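Local coordinates for protein chitosanase (Gynuella sunshinyii YC6258, PDB 6X2Q) that probably hydrolyses chitosan as a glycoside hydrolase of family 46, and binds chitotetraose built of glucosamine units, at residues S48-S61 against L73-G85. Sequence-based numbering, arbitrary orientation.
Sequences SATGDMLEVIQRYS and LPRLQQLAASEDG. With GCS (2-amino-2-deoxy-beta-D-glucopyranose), chain B.
The amides of Gln-58 and Gln-77 meet at the outer edge of the helix pair, their planes 73° apart. Within helix 73-82, on another side, Leu-79 CD2 lies over one face of the Arg-75 guanidinium, off its centre. The carboxylate of Asp-52 is gripped at both oxygens. Thr-50 OG1 donates to Asp-52 OD2 over 3.0 Å, from 44° above the carboxylate plane. Thr-47 N also bonds OD2. Asp-52 OD1 takes a hydrogen bond from N2 of the glucosamine at 2.8 Å and bonds Tyr-118 OH. With an alanine in place of Asp-52, the sugar amine, Thr-50 OG1, Thr-47 N and Tyr-118 OH would probably each lose this partner.

Leu-54, with CG anti to its own N (chi1 171°), is a knob among Leu-73, Leu-76, Gln-77 and Ala-80. Leu-54 CD1 lies 3.9 Å from Leu-76 CB, while CD2 meets the methyl of Ala-80. Leu-73 is a knob among Leu-54, Ile-57, Gln-58 and Ser-61, with Leu-73 CD2 3.6 Å from Gln-58 CG. The side chains of Ile-57 and Leu-76 cross at about a right angle, Ile-57 CD1 3.5 Å from Leu-76 CD1.

At the loop end, Glu-83 CA makes a CH···O contact of 3.1 Å with Ala-49 O. One water donates to Ser-48 O and Leu-76 O, a second to Ala-49 O and Ala-80 O. Gly-51 holds the N-cap position of helix 52-63, its CA against the methyl of Ala-80. A Schellman motif at Glu-83 closes the other helix.

Such knobs-into-holes packing marks a roughly antiparallel helix pair, here in a family 46, lysozyme-clan fold, with one helix start bordering the glycan pocket.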
loop_
_atom_site.group_PDB
_atom_site.type_symbol
_atom_site.label_atom_id
_atom_site.label_comp_id
_atom_site.label_asym_id
_atom_site.label_seq_id
_atom_site.Cartn_x
_atom_site.Cartn_y
_atom_site.Cartn_z
ATOM N N SER A 48 -10.497 8.795 -2.043
ATOM C CA SER A 48 -11.508 9.455 -2.864
ATOM C C SER A 48 -10.936 9.915 -4.196
ATOM O O SER A 48 -11.578 9.771 -5.246
ATOM C CB SER A 48 -12.091 10.664 -2.132
ATOM O OG SER A 48 -12.505 10.347 -0.821
ATOM N N ALA A 49 -9.757 10.544 -4.167
ATOM C CA ALA A 49 -9.196 11.126 -5.383
ATOM C C ALA A 49 -8.682 10.085 -6.380
ATOM O O ALA A 49 -8.628 10.378 -7.578
ATOM C CB ALA A 49 -8.075 12.102 -5.027
ATOM N N THR A 50 -8.314 8.879 -5.944
ATOM C CA THR A 50 -7.562 7.982 -6.821
ATOM C C THR A 50 -8.370 6.819 -7.393
ATOM O O THR A 50 -7.770 5.942 -8.021
ATOM C CB THR A 50 -6.312 7.421 -6.114
ATOM O OG1 THR A 50 -6.674 6.763 -4.888
ATOM C CG2 THR A 50 -5.277 8.533 -5.851
ATOM N N GLY A 51 -9.675 6.773 -7.140
ATOM C CA GLY A 51 -10.551 5.770 -7.767
ATOM C C GLY A 51 -10.647 4.419 -7.086
ATOM O O GLY A 51 -11.490 3.657 -7.497
ATOM N N ASP A 52 -9.842 4.136 -6.073
ATOM C CA ASP A 52 -9.880 2.786 -5.457
ATOM C C ASP A 52 -10.979 2.746 -4.405
ATOM O O ASP A 52 -11.553 1.708 -4.225
ATOM C CB ASP A 52 -8.490 2.243 -5.100
ATOM C CG ASP A 52 -7.715 3.066 -4.104
ATOM O OD1 ASP A 52 -6.855 2.517 -3.448
ATOM O OD2 ASP A 52 -8.000 4.233 -4.007
ATOM N N MET A 53 -11.305 3.885 -3.809
ATOM C CA MET A 53 -12.442 3.931 -2.864
ATOM C C MET A 53 -13.731 3.694 -3.661
ATOM O O MET A 53 -14.589 2.996 -3.179
ATOM C CB MET A 53 -12.519 5.265 -2.134
ATOM C CG MET A 53 -13.834 5.486 -1.477
ATOM S SD MET A 53 -13.899 6.968 -0.514
ATOM C CE MET A 53 -12.835 6.542 0.844
ATOM N N LEU A 54 -13.798 4.237 -4.868
ATOM C CA LEU A 54 -14.959 4.078 -5.760
ATOM C C LEU A 54 -15.125 2.605 -6.131
ATOM O O LEU A 54 -16.215 2.134 -6.046
ATOM C CB LEU A 54 -14.771 4.930 -7.013
ATOM C CG LEU A 54 -15.804 4.675 -8.100
ATOM C CD1 LEU A 54 -17.157 5.208 -7.688
ATOM C CD2 LEU A 54 -15.393 5.272 -9.414
ATOM N N GLU A 55 -14.054 1.932 -6.518
ATOM C CA GLU A 55 -14.180 0.542 -6.909
ATOM C C GLU A 55 -14.719 -0.312 -5.765
ATOM O O GLU A 55 -15.571 -1.178 -5.987
ATOM C CB GLU A 55 -12.849 0.007 -7.401
ATOM C CG GLU A 55 -13.013 -1.352 -8.003
ATOM C CD GLU A 55 -11.705 -2.017 -8.288
ATOM O OE1 GLU A 55 -11.725 -3.229 -8.575
ATOM O OE2 GLU A 55 -10.664 -1.331 -8.223
ATOM N N VAL A 56 -14.251 -0.070 -4.537
ATOM C CA VAL A 56 -14.730 -0.847 -3.398
ATOM C C VAL A 56 -16.241 -0.680 -3.248
ATOM O O VAL A 56 -16.996 -1.663 -3.163
ATOM C CB VAL A 56 -13.981 -0.434 -2.117
ATOM C CG1 VAL A 56 -14.638 -1.029 -0.889
ATOM C CG2 VAL A 56 -12.495 -0.841 -2.185
ATOM N N ILE A 57 -16.709 0.571 -3.244
ATOM C CA ILE A 57 -18.125 0.817 -3.013
ATOM C C ILE A 57 -18.945 0.315 -4.188
ATOM O O ILE A 57 -20.001 -0.293 -3.995
ATOM C CB ILE A 57 -18.359 2.308 -2.698
ATOM C CG1 ILE A 57 -17.711 2.628 -1.347
ATOM C CG2 ILE A 57 -19.872 2.680 -2.671
ATOM C CD1 ILE A 57 -17.585 4.112 -1.028
ATOM N N GLN A 58 -18.447 0.488 -5.418
ATOM C CA GLN A 58 -19.173 -0.040 -6.573
ATOM C C GLN A 58 -19.306 -1.556 -6.497
ATOM O O GLN A 58 -20.402 -2.105 -6.674
ATOM C CB GLN A 58 -18.496 0.375 -7.879
ATOM C CG GLN A 58 -18.916 1.761 -8.326
ATOM C CD GLN A 58 -18.255 2.216 -9.619
ATOM O OE1 GLN A 58 -17.180 1.733 -9.998
ATOM N NE2 GLN A 58 -18.895 3.173 -10.296
ATOM N N ARG A 59 -18.205 -2.259 -6.233
ATOM C CA ARG A 59 -18.310 -3.708 -6.152
ATOM C C ARG A 59 -19.239 -4.117 -5.019
ATOM O O ARG A 59 -20.034 -5.047 -5.167
ATOM C CB ARG A 59 -16.931 -4.331 -5.989
ATOM C CG ARG A 59 -16.051 -3.999 -7.164
ATOM C CD ARG A 59 -14.716 -4.671 -7.077
ATOM N NE ARG A 59 -14.847 -6.104 -7.249
ATOM C CZ ARG A 59 -13.812 -6.923 -7.368
ATOM N NH1 ARG A 59 -12.585 -6.431 -7.343
ATOM N NH2 ARG A 59 -14.007 -8.226 -7.516
ATOM N N TYR A 60 -19.168 -3.416 -3.890
ATOM C CA TYR A 60 -20.037 -3.749 -2.777
ATOM C C TYR A 60 -21.496 -3.509 -3.142
ATOM O O TYR A 60 -22.378 -4.279 -2.743
ATOM C CB TYR A 60 -19.640 -2.930 -1.559
ATOM C CG TYR A 60 -20.437 -3.221 -0.307
ATOM C CD1 TYR A 60 -20.441 -4.494 0.262
ATOM C CD2 TYR A 60 -21.169 -2.215 0.320
ATOM C CE1 TYR A 60 -21.162 -4.759 1.425
ATOM C CE2 TYR A 60 -21.896 -2.467 1.480
ATOM C CZ TYR A 60 -21.901 -3.740 2.024
ATOM O OH TYR A 60 -22.618 -3.991 3.181
ATOM N N SER A 61 -21.757 -2.467 -3.930
ATOM C CA SER A 61 -23.123 -2.108 -4.277
ATOM C C SER A 61 -23.716 -3.090 -5.270
ATOM O O SER A 61 -24.942 -3.246 -5.330
ATOM C CB SER A 61 -23.151 -0.695 -4.832
ATOM O OG SER A 61 -22.909 0.225 -3.773
ATOM N N LEU A 73 -22.059 7.432 -4.532
ATOM C CA LEU A 73 -21.548 6.964 -5.818
ATOM C C LEU A 73 -21.481 8.048 -6.892
ATOM O O LEU A 73 -20.444 8.133 -7.575
ATOM C CB LEU A 73 -22.379 5.768 -6.289
ATOM C CG LEU A 73 -21.949 4.438 -5.678
ATOM C CD1 LEU A 73 -22.897 3.335 -6.133
ATOM C CD2 LEU A 73 -20.524 4.141 -6.104
ATOM N N PRO A 74 -22.507 8.878 -7.109
ATOM C CA PRO A 74 -22.334 10.001 -8.052
ATOM C C PRO A 74 -21.144 10.895 -7.732
ATOM O O PRO A 74 -20.335 11.187 -8.620
ATOM C CB PRO A 74 -23.670 10.753 -7.932
ATOM C CG PRO A 74 -24.641 9.703 -7.538
ATOM C CD PRO A 74 -23.881 8.832 -6.577
ATOM N N ARG A 75 -21.012 11.329 -6.478
ATOM C CA ARG A 75 -19.931 12.238 -6.116
ATOM C C ARG A 75 -18.566 11.572 -6.276
ATOM O O ARG A 75 -17.657 12.133 -6.904
ATOM C CB ARG A 75 -20.138 12.732 -4.682
ATOM C CG ARG A 75 -19.277 13.933 -4.302
ATOM C CD ARG A 75 -19.075 14.890 -5.479
ATOM N NE ARG A 75 -18.143 15.957 -5.120
ATOM C CZ ARG A 75 -17.437 16.675 -5.990
ATOM N NH1 ARG A 75 -17.550 16.463 -7.299
ATOM N NH2 ARG A 75 -16.617 17.609 -5.538
ATOM N N LEU A 76 -18.407 10.370 -5.707
ATOM C CA LEU A 76 -17.181 9.595 -5.891
ATOM C C LEU A 76 -16.856 9.410 -7.366
ATOM O O LEU A 76 -15.695 9.528 -7.772
ATOM C CB LEU A 76 -17.320 8.242 -5.201
ATOM C CG LEU A 76 -17.533 8.342 -3.693
ATOM C CD1 LEU A 76 -17.718 6.949 -3.106
ATOM C CD2 LEU A 76 -16.393 9.077 -3.013
ATOM N N GLN A 77 -17.875 9.136 -8.186
ATOM C CA GLN A 77 -17.667 9.041 -9.628
ATOM C C GLN A 77 -17.042 10.320 -10.177
ATOM O O GLN A 77 -16.072 10.268 -10.942
ATOM C CB GLN A 77 -18.993 8.749 -10.330
ATOM C CG GLN A 77 -19.055 7.386 -11.013
ATOM C CD GLN A 77 -20.491 6.959 -11.332
ATOM O OE1 GLN A 77 -21.410 7.787 -11.363
ATOM N NE2 GLN A 77 -20.682 5.666 -11.582
ATOM N N GLN A 78 -17.587 11.481 -9.796
ATOM C CA GLN A 78 -17.029 12.746 -10.269
ATOM C C GLN A 78 -15.599 12.930 -9.771
ATOM O O GLN A 78 -14.707 13.316 -10.536
ATOM C CB GLN A 78 -17.908 13.916 -9.821
ATOM N N LEU A 79 -15.365 12.654 -8.485
ATOM C CA LEU A 79 -14.037 12.831 -7.914
ATOM C C LEU A 79 -13.014 11.933 -8.599
ATOM O O LEU A 79 -11.903 12.368 -8.919
ATOM C CB LEU A 79 -14.073 12.559 -6.416
ATOM C CG LEU A 79 -14.740 13.612 -5.535
ATOM C CD1 LEU A 79 -14.864 13.126 -4.088
ATOM C CD2 LEU A 79 -13.981 14.927 -5.602
ATOM N N ALA A 80 -13.369 10.674 -8.841
ATOM C CA ALA A 80 -12.412 9.770 -9.463
ATOM C C ALA A 80 -12.104 10.201 -10.889
ATOM O O ALA A 80 -10.964 10.082 -11.352
ATOM C CB ALA A 80 -12.946 8.335 -9.429
ATOM N N ALA A 81 -13.107 10.729 -11.597
ATOM C CA ALA A 81 -12.924 11.062 -13.006
ATOM C C ALA A 81 -11.861 12.137 -13.208
ATOM O O ALA A 81 -11.164 12.137 -14.231
ATOM C CB ALA A 81 -14.255 11.503 -13.611
ATOM N N SER A 82 -11.704 13.041 -12.247
ATOM C CA SER A 82 -10.742 14.128 -12.364
ATOM C C SER A 82 -9.592 14.027 -11.363
ATOM O O SER A 82 -8.761 14.937 -11.303
ATOM C CB SER A 82 -11.457 15.468 -12.198
ATOM O OG SER A 82 -12.021 15.556 -10.901
ATOM N N GLU A 83 -9.518 12.945 -10.583
ATOM C CA GLU A 83 -8.513 12.795 -9.527
ATOM C C GLU A 83 -8.552 13.978 -8.555
ATOM O O GLU A 83 -7.527 14.545 -8.174
ATOM C CB GLU A 83 -7.114 12.612 -10.121
ATOM C CG GLU A 83 -7.098 11.853 -11.441
ATOM C CD GLU A 83 -5.721 11.322 -11.798
ATOM O OE1 GLU A 83 -4.891 11.161 -10.878
ATOM O OE2 GLU A 83 -5.474 11.060 -12.996
ATOM N N ASP A 84 -9.761 14.336 -8.143
ATOM C CA ASP A 84 -10.010 15.503 -7.313
ATOM C C ASP A 84 -9.965 15.136 -5.835
ATOM O O ASP A 84 -10.527 14.117 -5.413
ATOM C CB ASP A 84 -11.373 16.114 -7.681
ATOM C CG ASP A 84 -11.686 17.418 -6.929
ATOM O OD1 ASP A 84 -10.903 17.827 -6.044
ATOM O OD2 ASP A 84 -12.737 18.038 -7.230
ATOM N N GLY A 85 -9.315 15.991 -5.046
ATOM C CA GLY A 85 -9.142 15.806 -3.624
ATOM C C GLY A 85 -10.152 16.502 -2.752
ATOM O O GLY A 85 -9.989 16.508 -1.526
HETATM C C1 GCS B . -2.505 5.413 -2.629
HETATM C C2 GCS B . -3.744 5.091 -3.440
HETATM C C3 GCS B . -3.328 4.630 -4.807
HETATM C C4 GCS B . -2.515 5.689 -5.535
HETATM C C5 GCS B . -1.525 6.224 -4.495
HETATM C C6 GCS B . -0.675 7.394 -4.909
HETATM N N2 GCS B . -4.628 4.171 -2.823
HETATM O O1 GCS B . -2.691 5.883 -1.295
HETATM O O3 GCS B . -4.489 4.386 -5.494
HETATM O O4 GCS B . -2.313 5.403 -6.652
HETATM O O5 GCS B . -2.115 6.564 -3.267
HETATM O O6 GCS B . -1.367 8.330 -5.666
HETATM O O HOH W 1 -14.049 8.420 -5.693
HETATM O O HOH W 2 -8.543 8.607 -10.208
#